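Local coordinates for protein particle-associated lyase (PDB 4Y9V) that probably cleaves the capsular polysaccharide of Acinetobacter baumannii as the tailspike lyase of bacteriophage AP22, at residues G384-T395 and D416-N427; W473-V484 and P508-N516. One frame throughout, in Å; residues are numbered along the deposited sequence. Where two conformers were deposited one is given.

In the fold
Both contacts join successive parts of a right-handed parallel beta-helix. Contact 1 (384-395 with 416-427) pairs two neighbouring coils through two strands each, whereas contact 2 (473-484 with 508-516) joins the end of strand 470-476 and the loop after it to the loop between strands 486-496 and 518-531. The centres of contact 1 and contact 2 lie about 22 Å apart. The nearest atoms of contact 1 and contact 2 are about 7 Å apart. The bound glycan is held by residues from R166 to H337, and neither contact supplies a residue to that pocket. Contact 1 touches both other subunits of the trimer, and the side chain of D422 lies about 4 Å from a bound sodium ion; contact 2 meets no other chain.

Contact 1 of 2, residues G384-T395 and D416-N427; sequences GEFKLTNNTYYT and DLTVKLDGGCIN
G384 to T389 pairs in parallel with L417 to D422, and after a corner in each chain T392 to Y394 pairs with C425 to N427. Backbone bonds carry most of the joint: F386 N reaches T418 O at 2.8 Å, and Y393 N reaches C425 O at 2.9 Å. Just past the corner at G423, G424 (phi 112°) suits its place by lacking a CB, which would crowd N391 O and the carbonyl of G423.

Apolar contacts fill the buried face. L417 crosses F386 at about a right angle, its CD1 3.6 Å from CE1 of that ring, while T418 O lies at the ring edge. Farther along, Y393 CD1 rests on I426 CG1 at 3.7 Å. The phenol of Y393 suits its buried place because N391 ND2 donates to its OH (3.1 Å), the N391 amide being fixed by C365 N and Y362 O; a water joins that OH to G423 O.

Side-chain bonds close the far end. N427 uses both its backbone N and ND2 on Y393 O, from opposite faces of the carbonyl plane; the bond from ND2 is the longer, 3.2 Å, its donor well above that plane. T395 answers with N and OG1 on N427 O, chi1 of 76° swinging the hydroxyl to within 2.7 Å.

On the other face, in one conformer of each, two waters link E385 to the extended K420, whose NZ stays 4.8 Å from E385 OE2. K387 NZ donates to N390 OD1 of the third subunit.

Strand 384-389 is flanked by strands 360-363 and 417-422, and strand 391-394 by 366-368 and 424-427.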
loop_
_atom_site.group_PDB
_atom_site.type_symbol
_atom_site.label_atom_id
_atom_site.label_comp_id
_atom_site.label_asym_id
_atom_site.label_seq_id
_atom_site.Cartn_x
_atom_site.Cartn_y
_atom_site.Cartn_z
ATOM N N GLY A 384 10.254 -1.147 -19.544
ATOM C CA GLY A 384 9.454 -1.674 -18.463
ATOM C C GLY A 384 8.316 -0.737 -18.101
ATOM O O GLY A 384 7.947 0.146 -18.874
ATOM N N GLU A 385 7.748 -0.971 -16.907
ATOM C CA GLU A 385 6.557 -0.260 -16.476
ATOM C C GLU A 385 6.910 0.949 -15.615
ATOM O O GLU A 385 7.807 0.914 -14.776
ATOM C CB GLU A 385 5.619 -1.146 -15.642
ATOM C CG GLU A 385 4.991 -2.260 -16.424
ATOM C CD GLU A 385 3.868 -3.050 -15.784
ATOM O OE1 GLU A 385 3.830 -3.151 -14.563
ATOM O OE2 GLU A 385 2.986 -3.507 -16.558
ATOM N N PHE A 386 6.153 2.001 -15.823
ATOM C CA PHE A 386 6.224 3.228 -15.029
ATOM C C PHE A 386 4.830 3.393 -14.398
ATOM O O PHE A 386 3.895 3.810 -15.089
ATOM C CB PHE A 386 6.616 4.395 -15.881
ATOM C CG PHE A 386 8.017 4.283 -16.423
ATOM C CD1 PHE A 386 8.287 3.629 -17.637
ATOM C CD2 PHE A 386 9.090 4.834 -15.744
ATOM C CE1 PHE A 386 9.570 3.565 -18.105
ATOM C CE2 PHE A 386 10.385 4.770 -16.217
ATOM C CZ PHE A 386 10.632 4.145 -17.409
ATOM N N LYS A 387 4.701 2.986 -13.151
ATOM C CA LYS A 387 3.398 2.868 -12.497
ATOM C C LYS A 387 3.133 4.086 -11.617
ATOM O O LYS A 387 3.952 4.440 -10.760
ATOM C CB LYS A 387 3.346 1.614 -11.622
ATOM C CG LYS A 387 3.466 0.308 -12.365
ATOM C CD LYS A 387 3.574 -0.927 -11.499
ATOM C CE LYS A 387 2.330 -1.258 -10.818
ATOM N NZ LYS A 387 2.099 -2.589 -10.192
ATOM N N LEU A 388 1.981 4.707 -11.822
ATOM C CA LEU A 388 1.547 5.872 -11.062
ATOM C C LEU A 388 0.182 5.527 -10.460
ATOM O O LEU A 388 -0.841 5.660 -11.122
ATOM C CB LEU A 388 1.468 7.083 -11.962
ATOM C CG LEU A 388 2.815 7.608 -12.464
ATOM C CD1 LEU A 388 2.619 8.656 -13.521
ATOM C CD2 LEU A 388 3.651 8.160 -11.300
ATOM N N THR A 389 0.190 5.055 -9.210
ATOM C CA THR A 389 -0.954 4.380 -8.648
ATOM C C THR A 389 -1.560 5.235 -7.540
ATOM O O THR A 389 -0.959 5.404 -6.469
ATOM C CB THR A 389 -0.562 3.004 -8.127
ATOM O OG1 THR A 389 0.198 2.356 -9.135
ATOM C CG2 THR A 389 -1.792 2.187 -7.766
ATOM N N ASN A 390 -2.752 5.787 -7.772
ATOM C CA ASN A 390 -3.483 6.468 -6.707
ATOM C C ASN A 390 -2.736 7.658 -6.126
ATOM O O ASN A 390 -2.853 7.934 -4.919
ATOM C CB ASN A 390 -3.962 5.501 -5.652
ATOM C CG ASN A 390 -5.361 5.824 -5.222
ATOM O OD1 ASN A 390 -5.896 6.888 -5.502
ATOM N ND2 ASN A 390 -5.951 4.909 -4.497
ATOM N N ASN A 391 -2.012 8.415 -6.958
ATOM C CA ASN A 391 -1.374 9.638 -6.481
ATOM C C ASN A 391 -2.355 10.815 -6.531
ATOM O O ASN A 391 -3.335 10.793 -7.272
ATOM C CB ASN A 391 -0.144 9.971 -7.330
ATOM C CG ASN A 391 0.884 8.868 -7.296
ATOM O OD1 ASN A 391 1.289 8.375 -6.235
ATOM N ND2 ASN A 391 1.334 8.455 -8.488
ATOM N N THR A 392 -1.998 11.855 -5.773
ATOM C CA THR A 392 -2.661 13.153 -5.842
ATOM C C THR A 392 -1.641 14.140 -6.428
ATOM O O THR A 392 -0.534 14.250 -5.915
ATOM C CB THR A 392 -3.149 13.601 -4.476
ATOM O OG1 THR A 392 -4.068 12.615 -3.996
ATOM C CG2 THR A 392 -3.854 14.926 -4.571
ATOM N N TYR A 393 -2.044 14.814 -7.487
ATOM C CA TYR A 393 -1.169 15.728 -8.217
ATOM C C TYR A 393 -1.687 17.139 -8.024
ATOM O O TYR A 393 -2.890 17.388 -8.179
ATOM C CB TYR A 393 -1.161 15.397 -9.724
ATOM C CG TYR A 393 -0.881 13.943 -10.038
ATOM C CD1 TYR A 393 -1.904 13.006 -10.015
ATOM C CD2 TYR A 393 0.407 13.496 -10.375
ATOM C CE1 TYR A 393 -1.687 11.667 -10.310
ATOM C CE2 TYR A 393 0.640 12.163 -10.660
ATOM C CZ TYR A 393 -0.407 11.249 -10.628
ATOM O OH TYR A 393 -0.125 9.914 -10.867
ATOM N N TYR A 394 -0.789 18.061 -7.700
ATOM C CA TYR A 394 -1.180 19.474 -7.480
ATOM C C TYR A 394 -0.528 20.303 -8.542
ATOM O O TYR A 394 0.711 20.437 -8.527
ATOM C CB TYR A 394 -0.734 19.891 -6.079
ATOM C CG TYR A 394 -1.472 19.211 -4.955
ATOM C CD1 TYR A 394 -2.759 19.640 -4.665
ATOM C CD2 TYR A 394 -0.982 18.141 -4.231
ATOM C CE1 TYR A 394 -3.509 19.050 -3.648
ATOM C CE2 TYR A 394 -1.732 17.547 -3.234
ATOM C CZ TYR A 394 -2.996 18.010 -2.945
ATOM O OH TYR A 394 -3.741 17.394 -1.955
ATOM N N THR A 395 -1.268 20.855 -9.486
ATOM C CA THR A 395 -0.762 21.615 -10.608
ATOM C C THR A 395 -1.343 23.010 -10.628
ATOM O O THR A 395 -2.402 23.284 -10.066
ATOM C CB THR A 395 -1.019 20.939 -11.982
ATOM O OG1 THR A 395 -2.401 21.097 -12.361
ATOM C CG2 THR A 395 -0.638 19.478 -11.969
ATOM N N ASP A 416 10.145 -2.710 -24.238
ATOM C CA ASP A 416 8.953 -1.895 -24.403
ATOM C C ASP A 416 8.707 -1.081 -23.132
ATOM O O ASP A 416 8.938 -1.585 -22.012
ATOM C CB ASP A 416 7.756 -2.778 -24.674
ATOM C CG ASP A 416 7.780 -3.537 -25.990
ATOM O OD1 ASP A 416 8.623 -3.234 -26.866
ATOM O OD2 ASP A 416 6.911 -4.425 -26.181
ATOM N N LEU A 417 8.206 0.123 -23.293
ATOM C CA LEU A 417 7.921 1.056 -22.230
ATOM C C LEU A 417 6.413 1.175 -22.032
ATOM O O LEU A 417 5.706 1.420 -22.989
ATOM C CB LEU A 417 8.522 2.430 -22.592
ATOM C CG LEU A 417 8.367 3.515 -21.573
ATOM C CD1 LEU A 417 9.485 4.455 -21.614
ATOM C CD2 LEU A 417 7.059 4.273 -21.737
ATOM N N THR A 418 5.945 1.026 -20.789
ATOM C CA THR A 418 4.520 1.172 -20.488
ATOM C C THR A 418 4.328 2.178 -19.372
ATOM O O THR A 418 4.948 2.001 -18.313
ATOM C CB THR A 418 3.926 -0.167 -20.069
ATOM O OG1 THR A 418 4.073 -1.129 -21.118
ATOM C CG2 THR A 418 2.447 -0.072 -19.721
ATOM N N VAL A 419 3.514 3.182 -19.573
ATOM C CA VAL A 419 3.081 4.074 -18.494
ATOM C C VAL A 419 1.710 3.605 -18.021
ATOM O O VAL A 419 0.801 3.541 -18.870
ATOM C CB VAL A 419 3.014 5.542 -18.937
ATOM C CG1 VAL A 419 2.496 6.417 -17.794
ATOM C CG2 VAL A 419 4.360 6.034 -19.427
ATOM N N LYS A 420 1.581 3.342 -16.741
ATOM C CA LYS A 420 0.347 2.793 -16.167
ATOM C C LYS A 420 -0.125 3.713 -15.038
ATOM O O LYS A 420 0.382 3.640 -13.930
ATOM C CB LYS A 420 0.533 1.363 -15.656
ATOM C CG LYS A 420 -0.745 0.585 -15.433
ATOM C CD LYS A 420 -0.545 -0.936 -15.230
ATOM C CE LYS A 420 -1.847 -1.676 -15.213
ATOM N NZ LYS A 420 -1.579 -3.135 -15.056
ATOM N N LEU A 421 -1.091 4.605 -15.354
ATOM C CA LEU A 421 -1.626 5.589 -14.408
ATOM C C LEU A 421 -2.994 5.050 -14.000
ATOM O O LEU A 421 -3.909 5.011 -14.805
ATOM C CB LEU A 421 -1.672 6.961 -15.073
ATOM C CG LEU A 421 -1.900 8.148 -14.130
ATOM C CD1 LEU A 421 -1.687 9.445 -14.933
ATOM C CD2 LEU A 421 -3.266 8.173 -13.463
ATOM N N ASP A 422 -3.060 4.582 -12.757
ATOM C CA ASP A 422 -4.193 3.825 -12.229
ATOM C C ASP A 422 -4.738 4.555 -11.011
ATOM O O ASP A 422 -4.144 4.502 -9.933
ATOM C CB ASP A 422 -3.737 2.425 -11.882
ATOM C CG ASP A 422 -4.745 1.498 -11.333
ATOM O OD1 ASP A 422 -5.943 1.796 -11.379
ATOM O OD2 ASP A 422 -4.307 0.404 -10.804
ATOM N N GLY A 423 -5.852 5.252 -11.191
ATOM C CA GLY A 423 -6.478 5.975 -10.132
ATOM C C GLY A 423 -5.748 7.269 -9.766
ATOM O O GLY A 423 -4.734 7.623 -10.313
ATOM N N GLY A 424 -6.326 7.955 -8.784
ATOM C CA GLY A 424 -5.783 9.151 -8.207
ATOM C C GLY A 424 -6.619 10.381 -8.538
ATOM O O GLY A 424 -7.753 10.296 -9.028
ATOM N N CYS A 425 -6.038 11.542 -8.211
ATOM C CA CYS A 425 -6.725 12.821 -8.242
ATOM C C CYS A 425 -5.775 13.875 -8.825
ATOM O O CYS A 425 -4.736 14.154 -8.233
ATOM C CB CYS A 425 -7.145 13.190 -6.829
ATOM S SG CYS A 425 -7.991 14.772 -6.756
ATOM N N ILE A 426 -6.152 14.447 -9.965
ATOM C CA ILE A 426 -5.348 15.427 -10.643
ATOM C C ILE A 426 -6.022 16.795 -10.434
ATOM O O ILE A 426 -7.135 17.012 -10.904
ATOM C CB ILE A 426 -5.212 15.113 -12.153
ATOM C CG1 ILE A 426 -4.665 13.700 -12.396
ATOM C CG2 ILE A 426 -4.357 16.183 -12.819
ATOM C CD1 ILE A 426 -4.864 13.202 -13.797
ATOM N N ASN A 427 -5.336 17.682 -9.717
ATOM C CA ASN A 427 -5.853 18.979 -9.353
ATOM C C ASN A 427 -5.204 20.082 -10.163
ATOM O O ASN A 427 -3.980 20.083 -10.352
ATOM C CB ASN A 427 -5.539 19.298 -7.882
ATOM C CG ASN A 427 -6.222 18.386 -6.946
ATOM O OD1 ASN A 427 -7.424 18.504 -6.723
ATOM N ND2 ASN A 427 -5.518 17.500 -6.333
HETATM O O HOH W 1 0.344 -3.869 -16.981
HETATM O O HOH W 2 0.831 -3.585 -13.319
HETATM O O HOH W 3 -2.028 8.109 -10.073
HETATM O O HOH W 4 -0.201 1.761 -11.830
HETATM O O HOH W 5 -1.292 0.248 -10.515
HETATM O O HOH W 6 -8.555 6.363 -7.631
#

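Contact 2 of 2, residues W473-V484 and P508-N516; sequences WVEDGTIGRYTV and PSQSTLATN
S511 lies at the centre of this contact, its hydroxyl and amide both turned onto the buried carboxylate of E475. The OG donates to E475 OE2 over 2.7 Å, coming from above the carboxylate plane, and in turn accepts the backbone N of V484 at 2.8 Å; a small hydroxyl that can give and take at once suits this spot. S511 N meets the syn lone pair of E475 OE1 almost straight, at 172°. The anti lone pair of that oxygen takes S509 OG, 2.6 Å away, and S509 OG receives NE1 of W473 in the indole plane at 2.8 Å. A bend at chi2 (51°) brings the glutamate head round to these donors. D476 N also reaches OE2, so four hydrogen bonds hold the carboxylate, which would probably favour its charged form.

Q510 stretches out fully and crosses T483 at about a right angle. Its NE2 donates within the amide plane to T483 OG1 (2.9 Å), while OE1 lies over G480, 3.3 Å from CA. One water bonds OE1 and, weakly, G480 O; another bridges NE2 to R481 O.

T483 completes the seam with its methyl, CG2 standing 4.1 Å from A514 CB. Nearer the strand, T512 CG2 lies 3.6 Å from V474 O, a buried carbonyl that has no polar partner.

One carboxylate thus fastens the short turn at 510-512 to the end of strand 470-476 and, through V484, to the loop beyond: a buried-carboxylate hydrogen-bond network joining a strand end to a loop of a parallel beta-helix.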
loop_
_atom_site.group_PDB
_atom_site.type_symbol
_atom_site.label_atom_id
_atom_site.label_comp_id
_atom_site.label_asym_id
_atom_site.label_seq_id
_atom_site.Cartn_x
_atom_site.Cartn_y
_atom_site.Cartn_z
ATOM N N TRP A 473 -0.987 10.795 -25.330
ATOM C CA TRP A 473 -0.424 11.058 -26.660
ATOM C C TRP A 473 0.993 10.499 -26.696
ATOM O O TRP A 473 1.738 10.651 -25.727
ATOM C CB TRP A 473 -0.402 12.543 -26.965
ATOM C CG TRP A 473 -0.019 12.874 -28.375
ATOM C CD1 TRP A 473 -0.398 12.243 -29.528
ATOM C CD2 TRP A 473 0.804 13.981 -28.786
ATOM N NE1 TRP A 473 0.135 12.872 -30.622
ATOM C CE2 TRP A 473 0.877 13.941 -30.207
ATOM C CE3 TRP A 473 1.494 14.993 -28.105
ATOM C CZ2 TRP A 473 1.601 14.894 -30.932
ATOM C CZ3 TRP A 473 2.208 15.927 -28.818
ATOM C CH2 TRP A 473 2.271 15.858 -30.228
ATOM N N VAL A 474 1.352 9.860 -27.810
ATOM C CA VAL A 474 2.691 9.326 -28.073
ATOM C C VAL A 474 3.028 9.710 -29.509
ATOM O O VAL A 474 2.252 9.399 -30.404
ATOM C CB VAL A 474 2.723 7.798 -27.896
ATOM C CG1 VAL A 474 4.111 7.262 -28.237
ATOM C CG2 VAL A 474 2.297 7.382 -26.501
ATOM N N GLU A 475 4.189 10.355 -29.749
ATOM C CA GLU A 475 4.498 10.780 -31.101
ATOM C C GLU A 475 5.995 11.107 -31.234
ATOM O O GLU A 475 6.661 11.501 -30.267
ATOM C CB GLU A 475 3.629 11.988 -31.486
ATOM C CG GLU A 475 3.677 12.369 -32.992
ATOM C CD GLU A 475 3.424 11.189 -33.873
ATOM O OE1 GLU A 475 2.238 10.878 -34.137
ATOM O OE2 GLU A 475 4.406 10.518 -34.279
ATOM N N ASP A 476 6.472 11.006 -32.469
ATOM C CA ASP A 476 7.833 11.433 -32.789
ATOM C C ASP A 476 7.974 12.947 -32.569
ATOM O O ASP A 476 6.992 13.684 -32.545
ATOM C CB ASP A 476 8.179 11.039 -34.225
ATOM C CG ASP A 476 9.670 11.063 -34.543
ATOM O OD1 ASP A 476 10.508 11.142 -33.593
ATOM O OD2 ASP A 476 10.006 11.019 -35.761
ATOM N N GLY A 477 9.216 13.391 -32.467
ATOM C CA GLY A 477 9.511 14.779 -32.264
ATOM C C GLY A 477 9.290 15.650 -33.513
ATOM O O GLY A 477 9.153 16.878 -33.376
ATOM N N THR A 478 9.277 15.025 -34.668
ATOM C CA THR A 478 8.904 15.629 -35.948
ATOM C C THR A 478 7.740 14.804 -36.438
ATOM O O THR A 478 7.882 13.590 -36.660
ATOM C CB THR A 478 10.060 15.609 -36.956
ATOM O OG1 THR A 478 11.091 16.498 -36.516
ATOM C CG2 THR A 478 9.576 16.084 -38.310
ATOM N N ILE A 479 6.576 15.440 -36.602
ATOM C CA ILE A 479 5.399 14.698 -37.030
ATOM C C ILE A 479 5.612 14.199 -38.449
ATOM O O ILE A 479 5.957 14.995 -39.362
ATOM C CB ILE A 479 4.136 15.592 -36.993
ATOM C CG1 ILE A 479 3.975 16.419 -35.749
ATOM C CG2 ILE A 479 2.932 14.740 -37.370
ATOM C CD1 ILE A 479 3.905 15.553 -34.577
ATOM N N GLY A 480 5.474 12.911 -38.674
ATOM C CA GLY A 480 5.673 12.326 -39.980
ATOM C C GLY A 480 7.072 11.898 -40.293
ATOM O O GLY A 480 7.313 11.378 -41.391
ATOM N N ARG A 481 8.011 12.044 -39.377
ATOM C CA ARG A 481 9.377 11.571 -39.592
ATOM C C ARG A 481 9.425 10.084 -39.398
ATOM O O ARG A 481 9.505 9.323 -40.365
ATOM C CB ARG A 481 10.354 12.347 -38.699
ATOM C CG ARG A 481 11.790 11.851 -38.832
ATOM C CD ARG A 481 12.757 12.577 -37.920
ATOM N NE ARG A 481 12.496 12.213 -36.520
ATOM C CZ ARG A 481 13.416 12.320 -35.550
ATOM N NH1 ARG A 481 14.618 12.803 -35.812
ATOM N NH2 ARG A 481 13.089 11.880 -34.324
ATOM N N TYR A 482 9.308 9.605 -38.130
ATOM C CA TYR A 482 9.171 8.202 -37.844
ATOM C C TYR A 482 7.837 7.986 -37.155
ATOM O O TYR A 482 7.304 8.847 -36.462
ATOM C CB TYR A 482 10.298 7.690 -36.886
ATOM C CG TYR A 482 11.668 7.969 -37.421
ATOM C CD1 TYR A 482 12.122 7.378 -38.592
ATOM C CD2 TYR A 482 12.544 8.865 -36.803
ATOM C CE1 TYR A 482 13.377 7.632 -39.124
ATOM C CE2 TYR A 482 13.787 9.163 -37.305
ATOM C CZ TYR A 482 14.195 8.546 -38.472
ATOM O OH TYR A 482 15.422 8.781 -39.063
ATOM N N THR A 483 7.334 6.744 -37.280
ATOM C CA THR A 483 6.289 6.262 -36.376
ATOM C C THR A 483 6.965 5.772 -35.107
ATOM O O THR A 483 7.917 4.979 -35.166
ATOM C CB THR A 483 5.504 5.130 -37.053
ATOM O OG1 THR A 483 4.773 5.739 -38.131
ATOM C CG2 THR A 483 4.549 4.483 -36.108
ATOM N N VAL A 484 6.473 6.227 -33.953
ATOM C CA VAL A 484 6.864 5.621 -32.675
ATOM C C VAL A 484 6.013 4.367 -32.526
ATOM O O VAL A 484 4.789 4.496 -32.486
ATOM C CB VAL A 484 6.649 6.575 -31.500
ATOM C CG1 VAL A 484 6.934 5.858 -30.203
ATOM C CG2 VAL A 484 7.529 7.821 -31.666
ATOM N N PRO A 508 -5.087 12.177 -31.730
ATOM C CA PRO A 508 -4.827 11.531 -33.028
ATOM C C PRO A 508 -3.663 12.168 -33.776
ATOM O O PRO A 508 -3.685 13.349 -34.060
ATOM C CB PRO A 508 -6.135 11.791 -33.782
ATOM C CG PRO A 508 -6.672 13.049 -33.220
ATOM C CD PRO A 508 -6.313 13.018 -31.752
ATOM N N SER A 509 -2.698 11.336 -34.151
ATOM C CA SER A 509 -1.611 11.728 -35.049
ATOM C C SER A 509 -1.028 10.441 -35.598
ATOM O O SER A 509 -1.449 9.342 -35.269
ATOM C CB SER A 509 -0.581 12.617 -34.321
ATOM O OG SER A 509 0.013 11.923 -33.246
ATOM N N GLN A 510 0.009 10.580 -36.443
ATOM C CA GLN A 510 0.525 9.416 -37.169
ATOM C C GLN A 510 0.747 8.209 -36.260
ATOM O O GLN A 510 0.328 7.089 -36.601
ATOM C CB GLN A 510 1.811 9.787 -37.892
ATOM C CG GLN A 510 2.442 8.612 -38.607
ATOM C CD GLN A 510 3.543 9.008 -39.561
ATOM O OE1 GLN A 510 3.390 9.954 -40.316
ATOM N NE2 GLN A 510 4.661 8.279 -39.550
ATOM N N SER A 511 1.477 8.388 -35.161
ATOM C CA SER A 511 1.819 7.194 -34.385
ATOM C C SER A 511 0.616 6.591 -33.685
ATOM O O SER A 511 0.517 5.353 -33.609
ATOM C CB SER A 511 2.920 7.512 -33.351
ATOM O OG SER A 511 4.142 7.849 -34.014
ATOM N N THR A 512 -0.295 7.395 -33.146
ATOM C CA THR A 512 -1.441 6.839 -32.450
ATOM C C THR A 512 -2.488 6.248 -33.414
ATOM O O THR A 512 -3.353 5.483 -32.947
ATOM C CB THR A 512 -2.099 7.844 -31.499
ATOM O OG1 THR A 512 -2.512 8.968 -32.277
ATOM C CG2 THR A 512 -1.175 8.261 -30.374
ATOM N N LEU A 513 -2.407 6.567 -34.708
ATOM C CA LEU A 513 -3.337 6.070 -35.710
ATOM C C LEU A 513 -2.722 4.988 -36.586
ATOM O O LEU A 513 -3.381 4.505 -37.539
ATOM C CB LEU A 513 -3.831 7.237 -36.555
ATOM C CG LEU A 513 -4.662 8.294 -35.824
ATOM C CD1 LEU A 513 -4.938 9.467 -36.716
ATOM C CD2 LEU A 513 -5.916 7.659 -35.283
ATOM N N ALA A 514 -1.501 4.576 -36.345
ATOM C CA ALA A 514 -0.858 3.598 -37.220
ATOM C C ALA A 514 -1.572 2.273 -37.172
ATOM O O ALA A 514 -2.217 1.919 -36.191
ATOM C CB ALA A 514 0.627 3.468 -36.820
ATOM N N THR A 515 -1.425 1.548 -38.280
ATOM C CA THR A 515 -2.176 0.322 -38.536
ATOM C C THR A 515 -2.227 -0.650 -37.389
ATOM O O THR A 515 -3.251 -1.196 -36.957
ATOM C CB THR A 515 -1.616 -0.368 -39.795
ATOM O OG1 THR A 515 -1.623 0.511 -40.883
ATOM C CG2 THR A 515 -2.613 -1.457 -40.166
ATOM N N ASN A 516 -1.045 -0.914 -36.822
ATOM C CA ASN A 516 -1.125 -2.005 -35.828
ATOM C C ASN A 516 -1.472 -1.623 -34.405
ATOM O O ASN A 516 -1.474 -2.496 -33.550
ATOM C CB ASN A 516 0.197 -2.765 -35.922
ATOM C CG ASN A 516 0.250 -3.513 -37.265
ATOM O OD1 ASN A 516 -0.693 -4.205 -37.723
ATOM N ND2 ASN A 516 1.430 -3.342 -37.852
HETATM O O HOH W 7 4.282 10.453 -42.825
HETATM O O HOH W 8 6.968 8.297 -41.380
HETATM O O HOH W 9 2.548 3.373 -33.603
#